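Nonsense-mediated mRNA decay protein 2 (Saccharomyces cerevisiae, PDB 4LUN) takes part in nonsense-mediated decay of mRNAs with premature stop codons, its C-terminus interacting with Upf1 and its N-terminal MIF4G domain forming this chain. Local coordinates at residues A[39-44]-A[70-75]; A[58-63]-A[101-106]; A[193-198]-A[244-249]; A[213-218]-A[233-238]. All coordinates share one frame; numbering follows the deposited sequence. Where two conformers were deposited one is given.

Interaction 1: A[39-44]-A[70-75]; sequences GFIKKL and SEIIVT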
loop_
_atom_site.group_PDB
_atom_site.type_symbol
_atom_site.label_atom_id
_atom_site.label_comp_id
_atom_site.label_asym_id
_atom_site.label_seq_id
_atom_site.Cartn_x
_atom_site.Cartn_y
_atom_site.Cartn_z
ATOM N N GLY A 39 27.987 -0.972 13.608
ATOM C CA GLY A 39 27.143 -0.379 14.628
ATOM C C GLY A 39 25.932 0.283 13.989
ATOM O O GLY A 39 24.847 0.327 14.575
ATOM N N PHE A 40 26.116 0.794 12.777
ATOM C CA PHE A 40 25.003 1.372 12.025
ATOM C C PHE A 40 23.995 0.298 11.598
ATOM O O PHE A 40 22.784 0.484 11.743
ATOM C CB PHE A 40 25.513 2.153 10.812
ATOM C CG PHE A 40 24.419 2.836 10.025
ATOM C CD1 PHE A 40 23.821 3.988 10.507
ATOM C CD2 PHE A 40 23.997 2.326 8.809
ATOM C CE1 PHE A 40 22.815 4.615 9.790
ATOM C CE2 PHE A 40 22.992 2.957 8.088
ATOM C CZ PHE A 40 22.404 4.098 8.587
ATOM N N ILE A 41 24.496 -0.820 11.072
ATOM C CA ILE A 41 23.637 -1.932 10.659
ATOM C C ILE A 41 22.815 -2.465 11.828
ATOM O O ILE A 41 21.621 -2.749 11.684
ATOM C CB ILE A 41 24.451 -3.096 10.057
ATOM C CG1 ILE A 41 25.183 -2.649 8.795
ATOM C CG2 ILE A 41 23.543 -4.279 9.728
ATOM C CD1 ILE A 41 24.277 -2.146 7.724
ATOM N N LYS A 42 23.459 -2.603 12.984
ATOM C CA LYS A 42 22.775 -3.069 14.185
ATOM C C LYS A 42 21.659 -2.124 14.601
ATOM O O LYS A 42 20.605 -2.559 15.061
ATOM C CB LYS A 42 23.760 -3.245 15.344
ATOM C CG LYS A 42 24.428 -4.601 15.377
ATOM C CD LYS A 42 25.236 -4.780 16.653
ATOM C CE LYS A 42 26.700 -4.450 16.434
ATOM N NZ LYS A 42 27.459 -4.430 17.721
ATOM N N LYS A 43 21.895 -0.829 14.446
ATOM C CA LYS A 43 20.876 0.161 14.764
ATOM C C LYS A 43 19.687 0.056 13.795
ATOM O O LYS A 43 18.526 0.129 14.213
ATOM C CB LYS A 43 21.474 1.569 14.761
ATOM C CG LYS A 43 20.862 2.494 15.803
ATOM C CD LYS A 43 21.568 3.839 15.832
ATOM C CE LYS A 43 22.908 3.751 16.543
ATOM N NZ LYS A 43 23.858 4.784 16.038
ATOM N N LEU A 44 19.979 -0.139 12.510
ATOM C CA LEU A 44 18.933 -0.320 11.495
ATOM C C LEU A 44 18.066 -1.531 11.820
ATOM O O LEU A 44 16.835 -1.479 11.721
ATOM C CB LEU A 44 19.550 -0.508 10.103
ATOM C CG LEU A 44 20.105 0.696 9.344
ATOM C CD1 LEU A 44 20.670 0.247 7.998
ATOM C CD2 LEU A 44 19.037 1.763 9.149
ATOM N N SER A 70 25.653 -2.176 0.119
ATOM C CA SER A 70 24.866 -3.344 -0.294
ATOM C C SER A 70 24.146 -3.964 0.894
ATOM O O SER A 70 22.953 -4.266 0.826
ATOM C CB SER A 70 25.755 -4.398 -0.950
ATOM O OG SER A 70 26.598 -3.827 -1.930
ATOM N N GLU A 71 24.883 -4.154 1.982
ATOM C CA GLU A 71 24.310 -4.678 3.211
ATOM C C GLU A 71 23.241 -3.755 3.794
ATOM O O GLU A 71 22.242 -4.224 4.350
ATOM C CB GLU A 71 25.408 -4.938 4.249
ATOM C CG GLU A 71 24.879 -5.292 5.616
ATOM C CD GLU A 71 25.925 -5.937 6.489
ATOM O OE1 GLU A 71 27.114 -5.913 6.103
ATOM O OE2 GLU A 71 25.555 -6.476 7.554
ATOM N N ILE A 72 23.442 -2.447 3.659
ATOM C CA ILE A 72 22.467 -1.475 4.151
ATOM C C ILE A 72 21.169 -1.593 3.351
ATOM O O ILE A 72 20.074 -1.561 3.917
ATOM C CB ILE A 72 22.995 -0.032 4.034
ATOM C CG1 ILE A 72 24.097 0.224 5.063
ATOM C CG2 ILE A 72 21.872 0.973 4.247
ATOM C CD1 ILE A 72 24.754 1.584 4.921
ATOM N N ILE A 73 21.306 -1.746 2.038
ATOM C CA ILE A 73 20.155 -1.895 1.149
ATOM C C ILE A 73 19.307 -3.115 1.514
ATOM O O ILE A 73 18.088 -3.006 1.671
ATOM C CB ILE A 73 20.606 -1.999 -0.321
ATOM C CG1 ILE A 73 21.187 -0.661 -0.782
ATOM C CG2 ILE A 73 19.447 -2.430 -1.220
ATOM C CD1 ILE A 73 22.009 -0.761 -2.037
ATOM N N VAL A 74 19.950 -4.273 1.658
ATOM C CA VAL A 74 19.248 -5.487 2.088
ATOM C C VAL A 74 18.618 -5.332 3.472
ATOM O O VAL A 74 17.456 -5.685 3.679
ATOM C CB VAL A 74 20.182 -6.708 2.095
ATOM C CG1 VAL A 74 19.465 -7.926 2.678
ATOM C CG2 VAL A 74 20.673 -7.001 0.688
ATOM N N THR A 75 19.384 -4.798 4.415
ATOM C CA THR A 75 18.891 -4.593 5.773
ATOM C C THR A 75 17.677 -3.672 5.814
ATOM O O THR A 75 16.663 -3.993 6.441
ATOM C CB THR A 75 19.988 -4.024 6.688
ATOM O OG1 THR A 75 21.083 -4.947 6.743
ATOM C CG2 THR A 75 19.448 -3.785 8.090
#

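Interaction 2: A[58-63]-A[101-106]; sequences KDLSEA and HQRFNG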
loop_
_atom_site.group_PDB
_atom_site.type_symbol
_atom_site.label_atom_id
_atom_site.label_comp_id
_atom_site.label_asym_id
_atom_site.label_seq_id
_atom_site.Cartn_x
_atom_site.Cartn_y
_atom_site.Cartn_z
ATOM N N LYS A 58 22.447 10.987 12.812
ATOM C CA LYS A 58 23.753 11.424 13.301
ATOM C C LYS A 58 24.860 10.589 12.668
ATOM O O LYS A 58 25.877 11.128 12.227
ATOM C CB LYS A 58 23.817 11.323 14.826
ATOM C CG LYS A 58 25.001 12.045 15.455
ATOM C CD LYS A 58 24.948 11.966 16.974
ATOM C CE LYS A 58 25.016 10.521 17.451
ATOM N NZ LYS A 58 23.821 10.120 18.253
ATOM N N ASP A 59 24.653 9.275 12.622
ATOM C CA ASP A 59 25.598 8.357 11.988
ATOM C C ASP A 59 25.794 8.677 10.514
ATOM O O ASP A 59 26.911 8.621 10.002
ATOM C CB ASP A 59 25.124 6.908 12.122
ATOM C CG ASP A 59 25.167 6.402 13.554
ATOM O OD1 ASP A 59 26.281 6.222 14.092
ATOM O OD2 ASP A 59 24.087 6.165 14.134
ATOM N N LEU A 60 24.703 8.999 9.826
ATOM C CA LEU A 60 24.781 9.364 8.416
ATOM C C LEU A 60 25.604 10.625 8.206
ATOM O O LEU A 60 26.172 10.832 7.133
ATOM C CB LEU A 60 23.379 9.532 7.822
ATOM C CG LEU A 60 22.740 8.197 7.456
ATOM C CD1 LEU A 60 21.244 8.352 7.222
ATOM C CD2 LEU A 60 23.431 7.641 6.224
ATOM N N SER A 61 25.672 11.466 9.231
ATOM C CA SER A 61 26.461 12.686 9.140
ATOM C C SER A 61 27.857 12.503 9.721
ATOM O O SER A 61 28.670 13.424 9.680
ATOM C CB SER A 61 25.754 13.856 9.833
ATOM O OG SER A 61 25.882 13.782 11.240
ATOM N N GLU A 62 28.138 11.317 10.255
ATOM C CA GLU A 62 29.443 11.057 10.870
ATOM C C GLU A 62 30.163 9.861 10.258
ATOM O O GLU A 62 31.394 9.844 10.165
ATOM C CB GLU A 62 29.290 10.847 12.380
ATOM C CG GLU A 62 28.950 12.115 13.152
ATOM C CD GLU A 62 28.649 11.848 14.617
ATOM O OE1 GLU A 62 28.661 10.669 15.028
ATOM O OE2 GLU A 62 28.396 12.821 15.357
ATOM N N ALA A 63 29.397 8.854 9.854
ATOM C CA ALA A 63 29.981 7.621 9.339
ATOM C C ALA A 63 30.083 7.619 7.824
ATOM O O ALA A 63 29.206 8.137 7.128
ATOM C CB ALA A 63 29.187 6.420 9.811
ATOM N N HIS A 101 18.648 8.290 1.290
ATOM C CA HIS A 101 18.506 8.726 -0.095
ATOM C C HIS A 101 19.308 10.007 -0.352
ATOM O O HIS A 101 19.900 10.189 -1.422
ATOM C CB HIS A 101 17.018 8.935 -0.444
ATOM C CG HIS A 101 16.801 9.625 -1.750
ATOM N ND1 HIS A 101 17.040 9.018 -2.964
ATOM C CD2 HIS A 101 16.387 10.884 -2.034
ATOM C CE1 HIS A 101 16.777 9.868 -3.938
ATOM N NE2 HIS A 101 16.381 11.011 -3.402
ATOM N N GLN A 102 19.336 10.895 0.632
ATOM C CA GLN A 102 20.050 12.160 0.469
ATOM C C GLN A 102 21.563 11.949 0.482
ATOM O O GLN A 102 22.306 12.676 -0.186
ATOM C CB GLN A 102 19.622 13.151 1.550
ATOM C CG GLN A 102 18.223 13.709 1.307
ATOM C CD GLN A 102 17.612 14.309 2.540
ATOM O OE1 GLN A 102 18.319 14.697 3.466
ATOM N NE2 GLN A 102 16.284 14.375 2.571
ATOM N N ARG A 103 22.014 10.945 1.230
ATOM C CA ARG A 103 23.440 10.616 1.283
ATOM C C ARG A 103 23.909 9.906 0.015
ATOM O O ARG A 103 24.977 10.221 -0.526
ATOM C CB ARG A 103 23.755 9.731 2.494
ATOM C CG ARG A 103 24.044 10.464 3.802
ATOM C CD ARG A 103 25.433 11.115 3.829
ATOM N NE ARG A 103 26.507 10.229 3.366
ATOM C CZ ARG A 103 27.253 9.457 4.155
ATOM N NH1 ARG A 103 27.057 9.441 5.469
ATOM N NH2 ARG A 103 28.202 8.691 3.626
ATOM N N PHE A 104 23.109 8.955 -0.464
ATOM C CA PHE A 104 23.554 8.064 -1.539
ATOM C C PHE A 104 22.806 8.144 -2.874
ATOM O O PHE A 104 23.248 7.545 -3.855
ATOM C CB PHE A 104 23.577 6.612 -1.052
ATOM C CG PHE A 104 24.336 6.422 0.232
ATOM C CD1 PHE A 104 25.715 6.581 0.266
ATOM C CD2 PHE A 104 23.673 6.100 1.409
ATOM C CE1 PHE A 104 26.416 6.419 1.450
ATOM C CE2 PHE A 104 24.371 5.941 2.594
ATOM C CZ PHE A 104 25.743 6.098 2.613
ATOM N N ASN A 105 21.689 8.868 -2.928
ATOM C CA ASN A 105 20.873 8.898 -4.150
ATOM C C ASN A 105 20.545 7.493 -4.688
ATOM O O ASN A 105 20.291 6.569 -3.927
ATOM C CB ASN A 105 21.541 9.767 -5.234
ATOM C CG ASN A 105 20.711 9.883 -6.507
ATOM O OD1 ASN A 105 19.535 10.234 -6.466
ATOM N ND2 ASN A 105 21.305 9.502 -7.638
ATOM N N GLY A 106 20.616 7.351 -6.009
ATOM C CA GLY A 106 20.059 6.245 -6.749
ATOM C C GLY A 106 20.760 4.941 -6.502
ATOM O O GLY A 106 20.127 3.901 -6.562
#

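Interaction 3: A[193-198]-A[244-249]; sequences YKFKLG and DATFAR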
loop_
_atom_site.group_PDB
_atom_site.type_symbol
_atom_site.label_atom_id
_atom_site.label_comp_id
_atom_site.label_asym_id
_atom_site.label_seq_id
_atom_site.Cartn_x
_atom_site.Cartn_y
_atom_site.Cartn_z
ATOM N N TYR A 193 -6.381 -9.435 -6.943
ATOM C CA TYR A 193 -6.111 -10.811 -6.546
ATOM C C TYR A 193 -7.350 -11.367 -5.854
ATOM O O TYR A 193 -7.724 -10.899 -4.777
ATOM C CB TYR A 193 -4.912 -10.896 -5.610
ATOM C CG TYR A 193 -4.645 -12.303 -5.113
ATOM C CD1 TYR A 193 -4.173 -13.293 -5.974
ATOM C CD2 TYR A 193 -4.860 -12.639 -3.786
ATOM C CE1 TYR A 193 -3.931 -14.588 -5.516
ATOM C CE2 TYR A 193 -4.626 -13.926 -3.322
ATOM C CZ TYR A 193 -4.159 -14.896 -4.191
ATOM O OH TYR A 193 -3.921 -16.181 -3.707
ATOM N N LYS A 194 -7.997 -12.342 -6.492
ATOM C CA LYS A 194 -9.203 -12.974 -5.941
ATOM C C LYS A 194 -10.261 -11.937 -5.567
ATOM O O LYS A 194 -10.847 -12.009 -4.491
ATOM C CB LYS A 194 -8.865 -13.851 -4.730
ATOM C CG LYS A 194 -7.895 -14.985 -5.036
ATOM C CD LYS A 194 -8.556 -16.045 -5.901
ATOM C CE LYS A 194 -9.846 -16.525 -5.278
ATOM N NZ LYS A 194 -10.291 -17.822 -5.864
ATOM N N PHE A 195 -10.472 -10.964 -6.456
ATOM C CA PHE A 195 -11.382 -9.856 -6.185
ATOM C C PHE A 195 -12.741 -10.313 -5.707
ATOM O O PHE A 195 -13.335 -9.684 -4.832
ATOM C CB PHE A 195 -11.566 -8.981 -7.422
ATOM C CG PHE A 195 -12.766 -8.076 -7.346
ATOM C CD1 PHE A 195 -12.694 -6.869 -6.664
ATOM C CD2 PHE A 195 -13.954 -8.411 -7.987
ATOM C CE1 PHE A 195 -13.799 -6.033 -6.585
ATOM C CE2 PHE A 195 -15.074 -7.569 -7.918
ATOM C CZ PHE A 195 -14.992 -6.382 -7.217
ATOM N N LYS A 196 -13.235 -11.411 -6.269
ATOM C CA LYS A 196 -14.601 -11.832 -5.969
ATOM C C LYS A 196 -14.834 -12.233 -4.511
ATOM O O LYS A 196 -15.992 -12.267 -4.067
ATOM C CB LYS A 196 -15.091 -12.904 -6.961
ATOM C CG LYS A 196 -15.338 -12.334 -8.356
ATOM C CD LYS A 196 -16.209 -13.247 -9.210
ATOM C CE LYS A 196 -15.563 -14.604 -9.440
ATOM N NZ LYS A 196 -16.443 -15.478 -10.283
ATOM N N LEU A 197 -13.748 -12.495 -3.768
ATOM C CA LEU A 197 -13.839 -12.835 -2.339
ATOM C C LEU A 197 -14.016 -11.611 -1.446
ATOM O O LEU A 197 -14.448 -11.746 -0.304
ATOM C CB LEU A 197 -12.666 -13.714 -1.860
ATOM C CG LEU A 197 -12.638 -15.111 -2.485
ATOM C CD1 LEU A 197 -11.488 -15.919 -1.901
ATOM C CD2 LEU A 197 -13.974 -15.834 -2.279
ATOM N N GLY A 198 -13.710 -10.423 -1.964
ATOM C CA GLY A 198 -13.994 -9.186 -1.244
ATOM C C GLY A 198 -12.905 -8.668 -0.318
ATOM O O GLY A 198 -13.043 -7.586 0.254
ATOM N N ASP A 244 -17.585 0.475 -9.462
ATOM C CA ASP A 244 -18.624 -0.130 -10.297
ATOM C C ASP A 244 -18.636 -1.636 -10.060
ATOM O O ASP A 244 -19.692 -2.250 -9.928
ATOM C CB ASP A 244 -18.351 0.138 -11.787
ATOM C CG ASP A 244 -19.037 1.392 -12.307
ATOM O OD1 ASP A 244 -19.869 1.980 -11.586
ATOM O OD2 ASP A 244 -18.757 1.781 -13.464
ATOM N N ALA A 245 -17.444 -2.218 -10.012
ATOM C CA ALA A 245 -17.287 -3.661 -9.832
ATOM C C ALA A 245 -17.750 -4.096 -8.461
ATOM O O ALA A 245 -18.402 -5.132 -8.317
ATOM C CB ALA A 245 -15.841 -4.070 -10.051
ATOM N N THR A 246 -17.394 -3.305 -7.450
ATOM C CA THR A 246 -17.772 -3.610 -6.071
ATOM C C THR A 246 -19.288 -3.492 -5.880
ATOM O O THR A 246 -19.918 -4.341 -5.240
ATOM C CB THR A 246 -17.026 -2.670 -5.101
ATOM O OG1 THR A 246 -15.616 -2.891 -5.228
ATOM C CG2 THR A 246 -17.442 -2.930 -3.660
ATOM N N PHE A 247 -19.880 -2.433 -6.425
ATOM C CA PHE A 247 -21.336 -2.280 -6.358
ATOM C C PHE A 247 -22.035 -3.455 -7.050
ATOM O O PHE A 247 -23.016 -3.988 -6.531
ATOM C CB PHE A 247 -21.784 -0.964 -7.014
ATOM C CG PHE A 247 -21.580 0.267 -6.155
ATOM C CD1 PHE A 247 -20.982 0.190 -4.905
ATOM C CD2 PHE A 247 -22.019 1.508 -6.607
ATOM C CE1 PHE A 247 -20.808 1.331 -4.124
ATOM C CE2 PHE A 247 -21.856 2.649 -5.833
ATOM C CZ PHE A 247 -21.249 2.560 -4.589
ATOM N N ALA A 248 -21.519 -3.858 -8.209
ATOM C CA ALA A 248 -22.126 -4.938 -8.995
ATOM C C ALA A 248 -22.083 -6.269 -8.243
ATOM O O ALA A 248 -23.073 -7.015 -8.208
ATOM C CB ALA A 248 -21.428 -5.078 -10.343
ATOM N N ARG A 249 -20.925 -6.574 -7.669
ATOM C CA ARG A 249 -20.774 -7.808 -6.909
ATOM C C ARG A 249 -21.631 -7.775 -5.642
ATOM O O ARG A 249 -22.231 -8.788 -5.255
ATOM C CB ARG A 249 -19.301 -8.026 -6.565
ATOM C CG ARG A 249 -19.014 -9.209 -5.672
ATOM C CD ARG A 249 -19.106 -10.516 -6.409
ATOM N NE ARG A 249 -18.531 -11.606 -5.624
ATOM C CZ ARG A 249 -18.993 -12.847 -5.654
ATOM N NH1 ARG A 249 -20.039 -13.139 -6.417
ATOM N NH2 ARG A 249 -18.430 -13.786 -4.911
#

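Interaction 4: A[213-218]-A[233-238]; sequences PLFRDD and GALQSL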
loop_
_atom_site.group_PDB
_atom_site.type_symbol
_atom_site.label_atom_id
_atom_site.label_comp_id
_atom_site.label_asym_id
_atom_site.label_seq_id
_atom_site.Cartn_x
_atom_site.Cartn_y
_atom_site.Cartn_z
ATOM N N PRO A 213 -6.436 13.345 -0.278
ATOM C CA PRO A 213 -6.198 14.387 -1.284
ATOM C C PRO A 213 -5.912 13.849 -2.681
ATOM O O PRO A 213 -6.095 14.587 -3.640
ATOM C CB PRO A 213 -4.969 15.126 -0.743
ATOM C CG PRO A 213 -5.010 14.889 0.726
ATOM C CD PRO A 213 -5.562 13.515 0.902
ATOM N N LEU A 214 -5.496 12.591 -2.807
ATOM C CA LEU A 214 -5.286 12.023 -4.135
ATOM C C LEU A 214 -6.603 11.763 -4.842
ATOM O O LEU A 214 -6.618 11.526 -6.038
ATOM C CB LEU A 214 -4.452 10.726 -4.055
ATOM C CG LEU A 214 -3.049 10.853 -3.457
ATOM C CD1 LEU A 214 -2.335 9.509 -3.441
ATOM C CD2 LEU A 214 -2.215 11.855 -4.260
ATOM N N PHE A 215 -7.718 11.808 -4.111
ATOM C CA PHE A 215 -9.008 11.399 -4.670
ATOM C C PHE A 215 -10.030 12.519 -4.741
ATOM O O PHE A 215 -11.151 12.330 -5.233
ATOM C CB PHE A 215 -9.563 10.214 -3.883
ATOM C CG PHE A 215 -8.738 8.986 -4.045
ATOM C CD1 PHE A 215 -8.930 8.161 -5.144
ATOM C CD2 PHE A 215 -7.723 8.695 -3.149
ATOM C CE1 PHE A 215 -8.146 7.032 -5.312
ATOM C CE2 PHE A 215 -6.928 7.574 -3.317
ATOM C CZ PHE A 215 -7.147 6.742 -4.411
ATOM N N ARG A 216 -9.634 13.689 -4.266
ATOM C CA ARG A 216 -10.504 14.859 -4.294
ATOM C C ARG A 216 -9.932 15.943 -5.207
ATOM O O ARG A 216 -8.906 16.542 -4.903
ATOM C CB ARG A 216 -10.721 15.381 -2.873
ATOM C CG ARG A 216 -11.159 14.295 -1.891
ATOM C CD ARG A 216 -11.967 14.868 -0.736
ATOM N NE ARG A 216 -12.518 13.834 0.141
ATOM C CZ ARG A 216 -13.595 13.103 -0.140
ATOM N NH1 ARG A 216 -14.243 13.269 -1.286
ATOM N NH2 ARG A 216 -14.022 12.193 0.726
ATOM N N ASP A 217 -10.596 16.182 -6.333
ATOM C CA ASP A 217 -10.066 17.109 -7.330
ATOM C C ASP A 217 -9.806 18.515 -6.804
ATOM O O ASP A 217 -8.864 19.173 -7.241
ATOM C CB ASP A 217 -10.953 17.182 -8.575
ATOM C CG ASP A 217 -10.373 18.104 -9.637
ATOM O OD1 ASP A 217 -9.328 17.748 -10.226
ATOM O OD2 ASP A 217 -10.949 19.190 -9.875
ATOM N N ASP A 218 -10.636 18.971 -5.870
ATOM C CA ASP A 218 -10.457 20.305 -5.302
ATOM C C ASP A 218 -9.310 20.384 -4.300
ATOM O O ASP A 218 -8.836 21.474 -3.983
ATOM C CB ASP A 218 -11.751 20.792 -4.654
ATOM C CG ASP A 218 -12.831 21.077 -5.667
ATOM O OD1 ASP A 218 -12.484 21.369 -6.828
ATOM O OD2 ASP A 218 -14.026 21.005 -5.303
ATOM N N GLY A 233 -5.979 11.801 -11.844
ATOM C CA GLY A 233 -6.901 11.336 -12.865
ATOM C C GLY A 233 -6.886 9.828 -13.044
ATOM O O GLY A 233 -7.935 9.202 -13.205
ATOM N N ALA A 234 -5.692 9.248 -13.016
ATOM C CA ALA A 234 -5.530 7.806 -13.201
ATOM C C ALA A 234 -6.134 7.073 -12.027
ATOM O O ALA A 234 -6.831 6.077 -12.195
ATOM C CB ALA A 234 -4.054 7.449 -13.331
ATOM N N LEU A 235 -5.859 7.576 -10.830
ATOM C CA LEU A 235 -6.396 6.947 -9.630
ATOM C C LEU A 235 -7.918 7.064 -9.540
ATOM O O LEU A 235 -8.603 6.143 -9.083
ATOM C CB LEU A 235 -5.763 7.553 -8.375
ATOM C CG LEU A 235 -4.305 7.216 -8.119
ATOM C CD1 LEU A 235 -3.860 7.939 -6.847
ATOM C CD2 LEU A 235 -4.111 5.696 -7.984
ATOM N N GLN A 236 -8.450 8.206 -9.946
ATOM C CA GLN A 236 -9.893 8.395 -9.954
ATOM C C GLN A 236 -10.546 7.405 -10.922
ATOM O O GLN A 236 -11.575 6.814 -10.611
ATOM C CB GLN A 236 -10.242 9.850 -10.306
ATOM C CG GLN A 236 -10.579 10.735 -9.088
ATOM C CD GLN A 236 -9.449 11.670 -8.657
ATOM O OE1 GLN A 236 -8.474 11.248 -8.021
ATOM N NE2 GLN A 236 -9.588 12.953 -8.982
ATOM N N SER A 237 -9.935 7.216 -12.087
ATOM C CA SER A 237 -10.460 6.271 -13.075
ATOM C C SER A 237 -10.422 4.851 -12.533
ATOM O O SER A 237 -11.407 4.101 -12.622
ATOM C CB SER A 237 -9.651 6.326 -14.370
ATOM O OG SER A 237 -10.022 5.258 -15.231
ATOM N N LEU A 238 -9.280 4.476 -11.966
ATOM C CA LEU A 238 -9.116 3.145 -11.402
ATOM C C LEU A 238 -10.116 2.861 -10.298
ATOM O O LEU A 238 -10.720 1.783 -10.251
ATOM C CB LEU A 238 -7.701 2.988 -10.844
ATOM C CG LEU A 238 -7.312 1.651 -10.214
ATOM C CD1 LEU A 238 -7.453 0.536 -11.233
ATOM C CD2 LEU A 238 -5.882 1.726 -9.684
#

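Interaction 1: A[39-44]-A[70-75]
I41 packs against E71, I72 and T75 where two helices of the HEAT-type MIF4G domain lie side by side. Segments 39-44 and 70-75 run in nearly the same direction, 7° apart, with their axes 10.3 Å from each other.

Most of the contact is apolar. I41 CD1 meets I72 CG1 at 3.6 Å. The CG1-CD1 arm of I72 thus touches I41 and goes on to F40, and its CG2 meets L44. I72 CD1 lies 3.9 Å from F40 CE2, and I72 CG2 comes within 4.0 Å of L44 CD1. The arm is extended (chi2 175°) and carries the I72 methyl out to F40, and the two side chains cross at about a right angle. Beyond the segments, L65 touches both F40 and I72, and L56 of helix 52-60 covers F40 and L44.

The polar residues also offer carbon to this interface. The E71 chain is stretched out, with CG 3.8 Å from I41 CD1. Its carboxylate then passes beside the other I41 branch, OE2 lying 3.7 Å from CG2. With an alanine at I41, the gap opened between E71 CG and I72 CG1 would probably let both side chains shift.

T75 divides its two branches. Its CG2 faces L44 CB at 3.8 Å, while OG1 turns back to its own helix. There OG1 gives a hydrogen bond of 2.8 Å to E71 O. That oxygen also accepts from T75 N, and the two donors reach it from opposite faces of its carbonyl plane.

Interaction 2: A[58-63]-A[101-106]
The backbones of 58-63 and 101-106 come closest at L60 and R103, whose CA atoms are 7.4 Å apart, near the C-terminal ends of helices 52-60 and 87-104 in the MIF4G domain. R103 spans this space. Its guanidinium is aimed edge-on at two backbone carbonyls, those of L60 and A63.

The bond to A63 is the clear one. R103 NH1 donates to A63 O at 3.0 Å, fairly straight at 162° about the hydrogen. The donor sits almost in line with the C=O bond, and the oxygen lies near the guanidinium plane. NH1 also points to L60 O, but the modelled NH1 to L60 O distance of 2.3 Å is too short to be taken at face value.

Bends at chi2 and chi3 (-75° and -47°) fold the R103 chain. They lay one face of the guanidinium against the ring of F104, whose CZ is 3.7 Å above the plane and offset toward the rim.

Nearer the R103 backbone, carbon meets carbon. L60 CD2 lies 3.8 Å from R103 CG and 4.1 Å from F104 CE2, so one methyl serves both neighbours. L65 also touches L60, and E66 touches F104.

A charged group here meets main-chain oxygens across the segments, not a carboxylate. Its positive charge probably complements the partial negative charge of carbonyls near the end of helix 52-60, tying the turn after that helix to helix 87-104.

Interaction 3: A[193-198]-A[244-249]
The F195 ring turns its edge to T246 OG1 and A245 O, both near its plane, while the R249 guanidinium takes K196 O at its edge and K196 CG over one face. These groups join a short 3-10 turn at 195-197, between two helices of the HEAT-type fold, to the long helix 231-271.

F195 reaches the helix with its far end. With CG anti to the backbone N (chi1 163°), CZ comes within 3.8 Å of A245 CB, and CE1 is 3.9 Å from T246 OG1. That hydroxyl is hydrogen-bonded to F242 O; toward F195 it makes a packing contact at the ring edge. F292 of helix 277-303 meets F195 edge-to-face, and F242 also touches it.

R249 makes the polar half of the contact. It bends at chi2 and lies against K196, NE being 3.9 Å from K196 CB. Its NH1 forms a salt bridge with E252, while NE and NH2 face the turn.

Both nitrogens grip one atom, K196 O. NE donates at 3.1 Å, in the carbonyl plane and on a lone pair; NH2 donates at 3.0 Å from 39° above that plane.

Interaction 4: A[213-218]-A[233-238]
F215 and L235 meet at about a right angle. In this HEAT-type helical domain they join the turn and loop after helix 201-210 to the start of the long helix 231-271. The backbones come close at F215 and Q236, whose CA atoms are 6.1 Å apart.

The F215 ring approaches the helix with one corner. CE1 lies 3.9 Å from L235 CB and equally far from L235 O, which sits at the ring edge near its plane. F239 meets the same ring from one turn further along the helix. F302 and F303 pack on F215 too, so the ring lies in an aromatic cluster that reaches the end of helix 277-303.

L214 and L235 approach each other at a slant. L235 CD1 lies against the L214 side chain, 4.0 Å from CB and 4.0 Å from CD1. CG of L235 stands beside its own backbone N (chi1 -71°), and the extended branch beyond it carries that methyl to L214. L187 of helix 182-190 and I226 extend this apolar patch.

Q236 bends at chi2 (102°), bringing its amide alongside the backbone of L214 and F215. The modelled OE1 is 2.7 Å from L214 O, but the amide is probably turned over. If it is, NE2 may donate a hydrogen bond there. With an alanine in place of Q236 the amide is gone, and L214 O would probably be left without this possible hydrogen-bond partner and F215 CA with less cover. K232, just before the helical segment, holds the same loop from another point, its NZ bonding to the backbone oxygens of P213 and R216.

From the N terminus, interaction 1 closes first, joining helix 34-44 to helix 69-81 around helix 52-60. Interaction 2 starts within that loop, at the end of helix 52-60, and closes beyond it on helix 87-104, so the two cross. They also touch: F40 packs on D59 and L60, and K43 meets D59 in a very short modelled salt bridge. Together they tie four helices at the N-terminal end of the MIF4G domain. Later, interaction 3 spans from 193-198 to 244-249, and the shorter loop of interaction 4 falls wholly within it. Both close on helix 231-271, their centres about 20 Å apart. Interactions 1 and 3 lie on opposite sides of the chain's centre, their centres about 41 Å apart.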